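Local structure of gamma-glutamyltranspeptidase (Streptomyces lincolnensis, 6J3A) at residues Q9-S17 and S25-G33; L529-N537 and L601-G609. The protein probably cleaves or transfers gamma-glutamyl-type amide groups, as a homologue of LmbA in the gamma-glutamyltranspeptidase family of Ntn hydrolases. All blocks are in the same frame, centred on the assembly; numbering follows the deposited sequence.

Overall arrangement
From the N terminus, the chain first forms strands 8-10 and 13-17, and contact 1 closes at once when helix 20-31 turns back along the second of them. Contact 2 is longer in range, joining segments 529-537 and 601-609, with 63 residues between them. The two contacts follow one another in series and neither nest nor cross. In space their centres lie about 18 Å apart, and they meet directly: Gly-10 N is 2.8 Å from Leu-601 O, between neighbouring strands 8-10 and 601-605, and Met-14 CG packs 3.5 Å from Ser-602 O. The N-terminal strands thus tie helix 20-31 to strand 601-605, near the C-terminal end, and both contacts touch the second subunit.

Contact 1: residues Q9-S17 and S25-G33; sequences QGTFGMVSS and SAMAVLEDG
Phe-12 reaches from the loop before strand 13-17 to helix 20-31, its CG anti to the backbone N (chi1 179°), and meets three residues there. Met-27 CE lies in the ring plane at the edge, 3.9 Å from Phe-12 CD2. Leu-30 adds its CB, 4.0 Å from Phe-12 CE2. Further along the strand, both methyls of Val-15 pack on the helix: CG1 on Ala-26 CB at 4.0 Å, CG2 near Met-27 SD at 4.2 Å and also reaching Leu-30 CD1. Between Phe-12 and Val-15 the strand presents Gly-13, whose CA is 4.0 Å from Leu-30 CD1. With no side chain at Gly-13, the leucine methyl closes directly on the backbone.

The polar approaches also gather at Phe-12. Leu-30 O stands near the ring plane, 3.3 Å from Phe-12 CZ. Glu-31, bent at chi2, brings its carboxylate obliquely to the ring with the two planes 20° apart and OE2 3.7 Å from Phe-12 CE2. That carboxylate forms a salt bridge with Arg-617 and a hydrogen bond with Gln-24 of the second subunit, while Arg-617 also makes a cation-pi contact with Phe-12. Backbone bonds from Phe-12 and Gly-13 to Arg-617 define a classic beta bulge.

Helix 20-31 thus packs on strand 13-17, itself between strands 424-428 and 613-616, consistent with the layered Ntn-hydrolase fold. The strand and segment 25-31 run nearly antiparallel (165°), joined by apolar packing that passes at Phe-12 into a charged cluster, where Glu-31 serves both the C-terminal Arg-617 and Gln-24 of the second subunit.

Contact 2: residues L529-N537 and L601-G609; sequences LQGAIDAPN and LSAAANPRG
Gln-530 lays its amide against the backbone of Ala-605. Its OE1 accepts from Ala-605 N at 2.9 Å in a nearly straight bond (170°), and its NE2 donates to Ala-605 O at 2.8 Å. Ala-604 CB faces the helix, 3.5 Å from Leu-529 CB and 3.7 Å from Ile-533 CD1. Ile-533 CG2, anti to its backbone N, turns to Asn-606 CA at 3.5 Å.

At the helix C terminus, Arg-608 NH1 and NH2 both grip Ile-533 O, with NH1 at 3.1 Å and above the carbonyl plane, NH2 in it.

A second shell fixes these groups. Asp-534 OD1 takes the other NE2 bond of Gln-530 at 2.7 Å, which should set the flip of the amide. Asn-606 OD1 accepts from Arg-608 N, making an Asx turn, and from Arg-608 NH1 at 2.8 Å. Glu-560 forms a salt bridge with Arg-608 NE and also binds Asn-537 N.

Consistent with the layered Ntn-hydrolase fold, the end of strand 601-605 (between strands 8-10 and 590-594) and the turn after it are fastened to helix 529-534, by a two-bond amide-backbone pairing of Gln-530 near the helix start and by Arg-608 at its C terminus, the latter probably favoured by the helix dipole.

Contact 1: residues Q9-S17 and S25-G33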
ATOM      1  N   GLN A   9       2.946  -8.010   6.550  1.00 25.83           N
ATOM      2  CA  GLN A   9       3.600  -8.752   7.631  1.00 26.15           C
ATOM      3  C   GLN A   9       5.086  -8.442   7.639  1.00 25.65           C
ATOM      4  O   GLN A   9       5.705  -8.385   6.582  1.00 25.36           O
ATOM      5  CB  GLN A   9       3.405 -10.239   7.417  1.00 27.26           C
ATOM      6  CG  GLN A   9       2.027 -10.723   7.811  1.00 28.74           C
ATOM      7  CD  GLN A   9       1.822 -12.181   7.491  1.00 29.16           C
ATOM      8  OE1 GLN A   9       2.116 -12.633   6.385  1.00 29.93           O
ATOM      9  NE2 GLN A   9       1.302 -12.926   8.450  1.00 29.68           N
ATOM     10  N   GLY A  10       5.665  -8.278   8.823  1.00 25.54           N
ATOM     11  CA  GLY A  10       7.060  -7.835   8.929  1.00 25.78           C
ATOM     12  C   GLY A  10       7.623  -7.928  10.325  1.00 25.50           C
ATOM     13  O   GLY A  10       6.985  -8.484  11.211  1.00 24.99           O
ATOM     14  N   THR A  11       8.833  -7.402  10.499  1.00 25.90           N
ATOM     15  CA  THR A  11       9.581  -7.490  11.766  1.00 27.36           C
ATOM     16  C   THR A  11      10.332  -6.224  12.186  1.00 27.98           C
ATOM     17  O   THR A  11      11.134  -6.261  13.125  1.00 27.24           O
ATOM     18  CB  THR A  11      10.637  -8.612  11.678  1.00 27.51           C
ATOM     19  OG1 THR A  11      11.493  -8.370  10.555  1.00 27.88           O
ATOM     20  CG2 THR A  11       9.977  -9.952  11.511  1.00 27.95           C
ATOM     21  N   PHE A  12      10.085  -5.119  11.492  1.00 28.80           N
ATOM     22  CA  PHE A  12      10.761  -3.865  11.772  1.00 29.27           C
ATOM     23  C   PHE A  12       9.799  -2.771  12.239  1.00 29.38           C
ATOM     24  O   PHE A  12      10.118  -2.032  13.161  1.00 30.76           O
ATOM     25  CB  PHE A  12      11.565  -3.380  10.565  1.00 29.53           C
ATOM     26  CG  PHE A  12      12.259  -2.075  10.827  1.00 29.98           C
ATOM     27  CD1 PHE A  12      13.411  -2.031  11.609  1.00 29.62           C
ATOM     28  CD2 PHE A  12      11.710  -0.874  10.375  1.00 29.93           C
ATOM     29  CE1 PHE A  12      14.031  -0.816  11.893  1.00 29.82           C
ATOM     30  CE2 PHE A  12      12.324   0.338  10.660  1.00 29.91           C
ATOM     31  CZ  PHE A  12      13.487   0.368  11.419  1.00 29.12           C
ATOM     32  N   GLY A  13       8.654  -2.634  11.584  1.00 28.52           N
ATOM     33  CA  GLY A  13       7.683  -1.618  11.972  1.00 28.21           C
ATOM     34  C   GLY A  13       6.487  -1.596  11.047  1.00 28.19           C
ATOM     35  O   GLY A  13       6.582  -2.031   9.905  1.00 28.10           O
ATOM     36  N   MET A  14       5.358  -1.097  11.543  1.00 28.50           N
ATOM     37  CA  MET A  14       4.130  -1.000  10.740  1.00 28.62           C
ATOM     38  C   MET A  14       3.381   0.287  11.044  1.00 28.87           C
ATOM     39  O   MET A  14       3.280   0.686  12.209  1.00 29.74           O
ATOM     40  CB  MET A  14       3.208  -2.199  10.984  1.00 28.81           C
ATOM     41  CG  MET A  14       3.684  -3.520  10.388  1.00 28.53           C
ATOM     42  SD  MET A  14       3.634  -3.581   8.587  1.00 27.90           S
ATOM     43  CE  MET A  14       4.629  -5.045   8.307  1.00 29.36           C
ATOM     44  N   VAL A  15       2.871   0.932   9.989  1.00 28.20           N
ATOM     45  CA  VAL A  15       2.060   2.143  10.119  1.00 27.59           C
ATOM     46  C   VAL A  15       0.784   2.034   9.282  1.00 27.90           C
ATOM     47  O   VAL A  15       0.810   1.536   8.166  1.00 28.00           O
ATOM     48  CB  VAL A  15       2.848   3.399   9.707  1.00 27.34           C
ATOM     49  CG1 VAL A  15       1.993   4.642   9.902  1.00 27.10           C
ATOM     50  CG2 VAL A  15       4.151   3.526  10.506  1.00 27.37           C
ATOM     51  N   SER A  16      -0.328   2.513   9.829  1.00 28.17           N
ATOM     52  CA  SER A  16      -1.570   2.606   9.088  1.00 28.25           C
ATOM     53  C   SER A  16      -2.274   3.935   9.373  1.00 29.63           C
ATOM     54  O   SER A  16      -2.690   4.187  10.506  1.00 31.63           O
ATOM     55  CB  SER A  16      -2.478   1.435   9.435  1.00 28.20           C
ATOM     56  OG  SER A  16      -3.569   1.379   8.537  1.00 28.07           O
ATOM     57  N   SER A  17      -2.394   4.761   8.327  1.00 30.04           N
ATOM     58  CA  SER A  17      -3.051   6.068   8.365  1.00 29.67           C
ATOM     59  C   SER A  17      -4.228   6.129   7.425  1.00 29.42           C
ATOM     60  O   SER A  17      -4.487   5.210   6.642  1.00 28.85           O
ATOM     61  CB  SER A  17      -2.088   7.182   7.936  1.00 30.13           C
ATOM     62  OG  SER A  17      -1.197   7.495   8.969  1.00 33.16           O
ATOM     63  N   SER A  25       5.738   8.937   6.158  1.00 25.99           N
ATOM     64  CA  SER A  25       6.523   9.912   6.912  1.00 26.10           C
ATOM     65  C   SER A  25       6.791   9.364   8.311  1.00 26.72           C
ATOM     66  O   SER A  25       7.916   9.442   8.813  1.00 26.54           O
ATOM     67  CB  SER A  25       5.805  11.268   6.997  1.00 25.82           C
ATOM     68  OG  SER A  25       5.686  11.884   5.726  1.00 24.66           O
ATOM     69  N   ALA A  26       5.753   8.796   8.923  1.00 26.83           N
ATOM     70  CA  ALA A  26       5.884   8.109  10.211  1.00 27.63           C
ATOM     71  C   ALA A  26       6.833   6.908  10.115  1.00 28.17           C
ATOM     72  O   ALA A  26       7.639   6.662  11.008  1.00 28.52           O
ATOM     73  CB  ALA A  26       4.517   7.658  10.693  1.00 27.81           C
ATOM     74  N   MET A  27       6.738   6.176   9.013  1.00 28.46           N
ATOM     75  CA  MET A  27       7.611   5.039   8.769  1.00 28.48           C
ATOM     76  C   MET A  27       9.057   5.480   8.599  1.00 28.14           C
ATOM     77  O   MET A  27       9.969   4.802   9.064  1.00 28.16           O
ATOM     78  CB  MET A  27       7.159   4.301   7.518  1.00 28.17           C
ATOM     79  CG  MET A  27       7.899   3.009   7.267  1.00 28.42           C
ATOM     80  SD  MET A  27       7.425   1.782   8.480  1.00 30.59           S
ATOM     81  CE  MET A  27       8.757   0.600   8.304  1.00 30.78           C
ATOM     82  N   ALA A  28       9.256   6.604   7.918  1.00 28.19           N
ATOM     83  CA  ALA A  28      10.585   7.211   7.787  1.00 29.11           C
ATOM     84  C   ALA A  28      11.259   7.425   9.152  1.00 29.01           C
ATOM     85  O   ALA A  28      12.459   7.230   9.292  1.00 28.00           O
ATOM     86  CB  ALA A  28      10.499   8.527   7.023  1.00 28.55           C
ATOM     87  N   VAL A  29      10.472   7.814  10.147  1.00 30.03           N
ATOM     88  CA  VAL A  29      10.979   8.010  11.496  1.00 31.15           C
ATOM     89  C   VAL A  29      11.435   6.686  12.106  1.00 31.63           C
ATOM     90  O   VAL A  29      12.478   6.635  12.768  1.00 32.45           O
ATOM     91  CB  VAL A  29       9.927   8.714  12.374  1.00 31.56           C
ATOM     92  CG1 VAL A  29      10.333   8.725  13.848  1.00 31.96           C
ATOM     93  CG2 VAL A  29       9.717  10.135  11.862  1.00 31.27           C
ATOM     94  N   LEU A  30      10.672   5.621  11.878  1.00 31.08           N
ATOM     95  CA  LEU A  30      11.089   4.298  12.334  1.00 30.80           C
ATOM     96  C   LEU A  30      12.405   3.891  11.684  1.00 30.12           C
ATOM     97  O   LEU A  30      13.331   3.486  12.383  1.00 29.61           O
ATOM     98  CB  LEU A  30      10.009   3.256  12.073  1.00 30.73           C
ATOM     99  CG  LEU A  30       8.676   3.465  12.800  1.00 30.57           C
ATOM    100  CD1 LEU A  30       7.734   2.305  12.507  1.00 29.98           C
ATOM    101  CD2 LEU A  30       8.860   3.612  14.305  1.00 30.29           C
ATOM    102  N   GLU A  31      12.500   4.076  10.369  1.00 29.74           N
ATOM    103  CA  GLU A  31      13.727   3.794   9.609  1.00 30.61           C
ATOM    104  C   GLU A  31      14.960   4.558  10.109  1.00 31.59           C
ATOM    105  O   GLU A  31      16.092   4.094   9.980  1.00 31.51           O
ATOM    106  CB  GLU A  31      13.516   4.112   8.122  1.00 30.21           C
ATOM    107  CG  GLU A  31      12.491   3.247   7.395  1.00 29.96           C
ATOM    108  CD  GLU A  31      12.928   1.805   7.210  1.00 29.60           C
ATOM    109  OE1 GLU A  31      12.121   1.024   6.654  1.00 29.16           O
ATOM    110  OE2 GLU A  31      14.064   1.439   7.612  1.00 27.99           O
ATOM    111  N   ASP A  32      14.714   5.729  10.679  1.00 33.74           N
ATOM    112  CA  ASP A  32      15.739   6.598  11.225  1.00 35.87           C
ATOM    113  C   ASP A  32      16.001   6.318  12.730  1.00 35.63           C
ATOM    114  O   ASP A  32      16.664   7.105  13.414  1.00 36.06           O
ATOM    115  CB  ASP A  32      15.283   8.050  10.973  1.00 38.82           C
ATOM    116  CG  ASP A  32      16.436   9.031  10.820  1.00 41.90           C
ATOM    117  OD1 ASP A  32      17.396   8.740  10.067  1.00 45.11           O
ATOM    118  OD2 ASP A  32      16.355  10.123  11.432  1.00 44.35           O
ATOM    119  N   GLY A  33      15.489   5.195  13.237  1.00 34.71           N
ATOM    120  CA  GLY A  33      15.782   4.728  14.593  1.00 34.00           C
ATOM    121  C   GLY A  33      14.825   5.222  15.660  1.00 33.85           C
ATOM    122  O   GLY A  33      15.042   4.980  16.839  1.00 34.74           O
TER

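Contact 2: residues L529-N537 and L601-G609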
ATOM      1  N   LEU A 529      -6.728  -8.794   9.104  1.00 25.57           N
ATOM      2  CA  LEU A 529      -6.950  -7.363   9.252  1.00 25.40           C
ATOM      3  C   LEU A 529      -7.599  -6.770   8.003  1.00 25.35           C
ATOM      4  O   LEU A 529      -8.677  -6.181   8.091  1.00 25.96           O
ATOM      5  CB  LEU A 529      -5.632  -6.621   9.533  1.00 25.59           C
ATOM      6  CG  LEU A 529      -4.820  -6.987  10.787  1.00 26.19           C
ATOM      7  CD1 LEU A 529      -3.587  -6.093  10.916  1.00 26.34           C
ATOM      8  CD2 LEU A 529      -5.660  -6.898  12.063  1.00 25.76           C
ATOM      9  N   GLN A 530      -6.954  -6.940   6.849  1.00 24.01           N
ATOM     10  CA  GLN A 530      -7.446  -6.324   5.610  1.00 24.09           C
ATOM     11  C   GLN A 530      -8.773  -6.922   5.116  1.00 24.14           C
ATOM     12  O   GLN A 530      -9.607  -6.200   4.577  1.00 23.76           O
ATOM     13  CB  GLN A 530      -6.389  -6.368   4.501  1.00 23.53           C
ATOM     14  CG  GLN A 530      -6.749  -5.575   3.247  1.00 22.94           C
ATOM     15  CD  GLN A 530      -6.762  -4.075   3.459  1.00 22.50           C
ATOM     16  OE1 GLN A 530      -5.785  -3.497   3.949  1.00 21.53           O
ATOM     17  NE2 GLN A 530      -7.858  -3.425   3.060  1.00 21.46           N
ATOM     18  N   GLY A 531      -8.966  -8.223   5.299  1.00 24.40           N
ATOM     19  CA  GLY A 531     -10.231  -8.861   4.946  1.00 25.08           C
ATOM     20  C   GLY A 531     -11.371  -8.315   5.789  1.00 26.29           C
ATOM     21  O   GLY A 531     -12.510  -8.196   5.312  1.00 26.18           O
ATOM     22  N   ALA A 532     -11.060  -7.986   7.045  1.00 27.07           N
ATOM     23  CA  ALA A 532     -12.025  -7.358   7.949  1.00 27.59           C
ATOM     24  C   ALA A 532     -12.343  -5.929   7.505  1.00 28.50           C
ATOM     25  O   ALA A 532     -13.500  -5.529   7.491  1.00 29.71           O
ATOM     26  CB  ALA A 532     -11.516  -7.374   9.381  1.00 27.27           C
ATOM     27  N   ILE A 533     -11.316  -5.179   7.115  1.00 28.40           N
ATOM     28  CA  ILE A 533     -11.494  -3.826   6.588  1.00 27.81           C
ATOM     29  C   ILE A 533     -12.271  -3.798   5.271  1.00 28.58           C
ATOM     30  O   ILE A 533     -13.205  -3.013   5.129  1.00 28.28           O
ATOM     31  CB  ILE A 533     -10.139  -3.130   6.383  1.00 27.29           C
ATOM     32  CG1 ILE A 533      -9.505  -2.843   7.754  1.00 26.51           C
ATOM     33  CG2 ILE A 533     -10.317  -1.844   5.582  1.00 27.25           C
ATOM     34  CD1 ILE A 533      -8.142  -2.189   7.722  1.00 26.18           C
ATOM     35  N   ASP A 534     -11.835  -4.614   4.306  1.00 29.57           N
ATOM     36  CA  ASP A 534     -12.541  -4.801   3.023  1.00 29.12           C
ATOM     37  C   ASP A 534     -13.994  -5.187   3.225  1.00 28.80           C
ATOM     38  O   ASP A 534     -14.849  -4.747   2.464  1.00 29.45           O
ATOM     39  CB  ASP A 534     -11.886  -5.891   2.159  1.00 29.90           C
ATOM     40  CG  ASP A 534     -10.661  -5.403   1.383  1.00 30.35           C
ATOM     41  OD1 ASP A 534     -10.065  -4.351   1.716  1.00 29.67           O
ATOM     42  OD2 ASP A 534     -10.281  -6.117   0.430  1.00 30.97           O
ATOM     43  N   ALA A 535     -14.280  -5.998   4.245  1.00 28.37           N
ATOM     44  CA  ALA A 535     -15.638  -6.493   4.474  1.00 27.03           C
ATOM     45  C   ALA A 535     -16.683  -5.375   4.357  1.00 26.89           C
ATOM     46  O   ALA A 535     -16.451  -4.250   4.836  1.00 26.17           O
ATOM     47  CB  ALA A 535     -15.746  -7.170   5.828  1.00 26.14           C
ATOM     48  N   PRO A 536     -17.830  -5.674   3.712  1.00 26.87           N
ATOM     49  CA  PRO A 536     -18.941  -4.736   3.715  1.00 26.90           C
ATOM     50  C   PRO A 536     -19.250  -4.268   5.125  1.00 27.03           C
ATOM     51  O   PRO A 536     -19.391  -5.093   6.036  1.00 27.74           O
ATOM     52  CB  PRO A 536     -20.105  -5.557   3.142  1.00 27.07           C
ATOM     53  CG  PRO A 536     -19.449  -6.548   2.253  1.00 27.06           C
ATOM     54  CD  PRO A 536     -18.148  -6.888   2.934  1.00 27.00           C
ATOM     55  N   ASN A 537     -19.298  -2.950   5.299  1.00 26.93           N
ATOM     56  CA  ASN A 537     -19.563  -2.335   6.594  1.00 26.90           C
ATOM     57  C   ASN A 537     -20.874  -1.553   6.489  1.00 28.35           C
ATOM     58  O   ASN A 537     -21.421  -1.382   5.392  1.00 27.30           O
ATOM     59  CB  ASN A 537     -18.374  -1.441   7.007  1.00 26.20           C
ATOM     60  CG  ASN A 537     -18.171  -1.363   8.519  1.00 25.51           C
ATOM     61  OD1 ASN A 537     -19.110  -1.475   9.270  1.00 25.91           O
ATOM     62  ND2 ASN A 537     -16.934  -1.170   8.956  1.00 24.34           N
ATOM     63  N   LEU A 601       4.937  -8.337  13.169  1.00 32.43           N
ATOM     64  CA  LEU A 601       4.114  -7.131  13.080  1.00 30.15           C
ATOM     65  C   LEU A 601       3.292  -7.173  11.808  1.00 29.47           C
ATOM     66  O   LEU A 601       3.792  -7.609  10.768  1.00 29.67           O
ATOM     67  CB  LEU A 601       5.027  -5.913  13.046  1.00 29.28           C
ATOM     68  CG  LEU A 601       6.095  -5.881  14.132  1.00 29.63           C
ATOM     69  CD1 LEU A 601       6.940  -4.630  14.030  1.00 30.00           C
ATOM     70  CD2 LEU A 601       5.452  -5.960  15.502  1.00 30.06           C
ATOM     71  N   SER A 602       2.046  -6.718  11.875  1.00 27.89           N
ATOM     72  CA  SER A 602       1.212  -6.641  10.675  1.00 28.06           C
ATOM     73  C   SER A 602       0.475  -5.301  10.558  1.00 28.02           C
ATOM     74  O   SER A 602       0.528  -4.474  11.471  1.00 29.93           O
ATOM     75  CB  SER A 602       0.274  -7.857  10.573  1.00 27.57           C
ATOM     76  OG  SER A 602      -0.478  -8.036  11.747  1.00 28.06           O
ATOM     77  N   ALA A 603      -0.158  -5.072   9.409  1.00 27.10           N
ATOM     78  CA  ALA A 603      -0.886  -3.829   9.142  1.00 25.40           C
ATOM     79  C   ALA A 603      -1.828  -3.982   7.981  1.00 24.41           C
ATOM     80  O   ALA A 603      -1.547  -4.711   7.035  1.00 24.69           O
ATOM     81  CB  ALA A 603       0.070  -2.695   8.850  1.00 25.10           C
ATOM     82  N   ALA A 604      -2.949  -3.281   8.073  1.00 23.88           N
ATOM     83  CA  ALA A 604      -3.908  -3.175   6.989  1.00 24.33           C
ATOM     84  C   ALA A 604      -4.429  -1.737   6.942  1.00 25.18           C
ATOM     85  O   ALA A 604      -4.164  -0.939   7.845  1.00 24.80           O
ATOM     86  CB  ALA A 604      -5.044  -4.166   7.170  1.00 23.65           C
ATOM     87  N   ALA A 605      -5.135  -1.410   5.865  1.00 25.89           N
ATOM     88  CA  ALA A 605      -5.723  -0.084   5.709  1.00 26.28           C
ATOM     89  C   ALA A 605      -6.874  -0.078   4.717  1.00 26.57           C
ATOM     90  O   ALA A 605      -6.914  -0.862   3.772  1.00 25.55           O
ATOM     91  CB  ALA A 605      -4.669   0.933   5.295  1.00 26.39           C
ATOM     92  N   ASN A 606      -7.787   0.856   4.953  1.00 27.82           N
ATOM     93  CA  ASN A 606      -8.996   1.027   4.156  1.00 28.46           C
ATOM     94  C   ASN A 606      -8.701   1.486   2.727  1.00 27.89           C
ATOM     95  O   ASN A 606      -7.920   2.420   2.538  1.00 27.49           O
ATOM     96  CB  ASN A 606      -9.910   2.045   4.836  1.00 29.19           C
ATOM     97  CG  ASN A 606     -10.994   2.553   3.917  1.00 29.62           C
ATOM     98  OD1 ASN A 606     -11.908   1.813   3.536  1.00 29.12           O
ATOM     99  ND2 ASN A 606     -10.886   3.817   3.532  1.00 28.90           N
ATOM    100  N   PRO A 607      -9.336   0.839   1.724  1.00 27.06           N
ATOM    101  CA  PRO A 607      -9.154   1.240   0.337  1.00 27.24           C
ATOM    102  C   PRO A 607     -10.145   2.302  -0.167  1.00 27.82           C
ATOM    103  O   PRO A 607      -9.924   2.881  -1.231  1.00 27.74           O
ATOM    104  CB  PRO A 607      -9.366  -0.071  -0.408  1.00 26.22           C
ATOM    105  CG  PRO A 607     -10.437  -0.737   0.380  1.00 26.04           C
ATOM    106  CD  PRO A 607     -10.216  -0.345   1.813  1.00 26.23           C
ATOM    107  N   ARG A 608     -11.212   2.546   0.589  1.00 28.25           N
ATOM    108  CA  ARG A 608     -12.290   3.424   0.160  1.00 28.49           C
ATOM    109  C   ARG A 608     -11.793   4.866   0.163  1.00 28.23           C
ATOM    110  O   ARG A 608     -11.253   5.322   1.168  1.00 27.23           O
ATOM    111  CB  ARG A 608     -13.500   3.296   1.085  1.00 29.02           C
ATOM    112  CG  ARG A 608     -14.061   1.892   1.244  1.00 29.49           C
ATOM    113  CD  ARG A 608     -15.027   1.832   2.411  1.00 29.52           C
ATOM    114  NE  ARG A 608     -15.557   0.489   2.639  1.00 28.92           N
ATOM    115  CZ  ARG A 608     -14.913  -0.503   3.251  1.00 29.50           C
ATOM    116  NH1 ARG A 608     -13.672  -0.339   3.718  1.00 29.57           N
ATOM    117  NH2 ARG A 608     -15.520  -1.676   3.407  1.00 30.10           N
ATOM    118  N   GLY A 609     -11.968   5.557  -0.968  1.00 27.83           N
ATOM    119  CA  GLY A 609     -11.492   6.932  -1.156  1.00 27.41           C
ATOM    120  C   GLY A 609     -10.041   7.026  -1.608  1.00 28.33           C
ATOM    121  O   GLY A 609      -9.487   8.111  -1.657  1.00 28.64           O
TER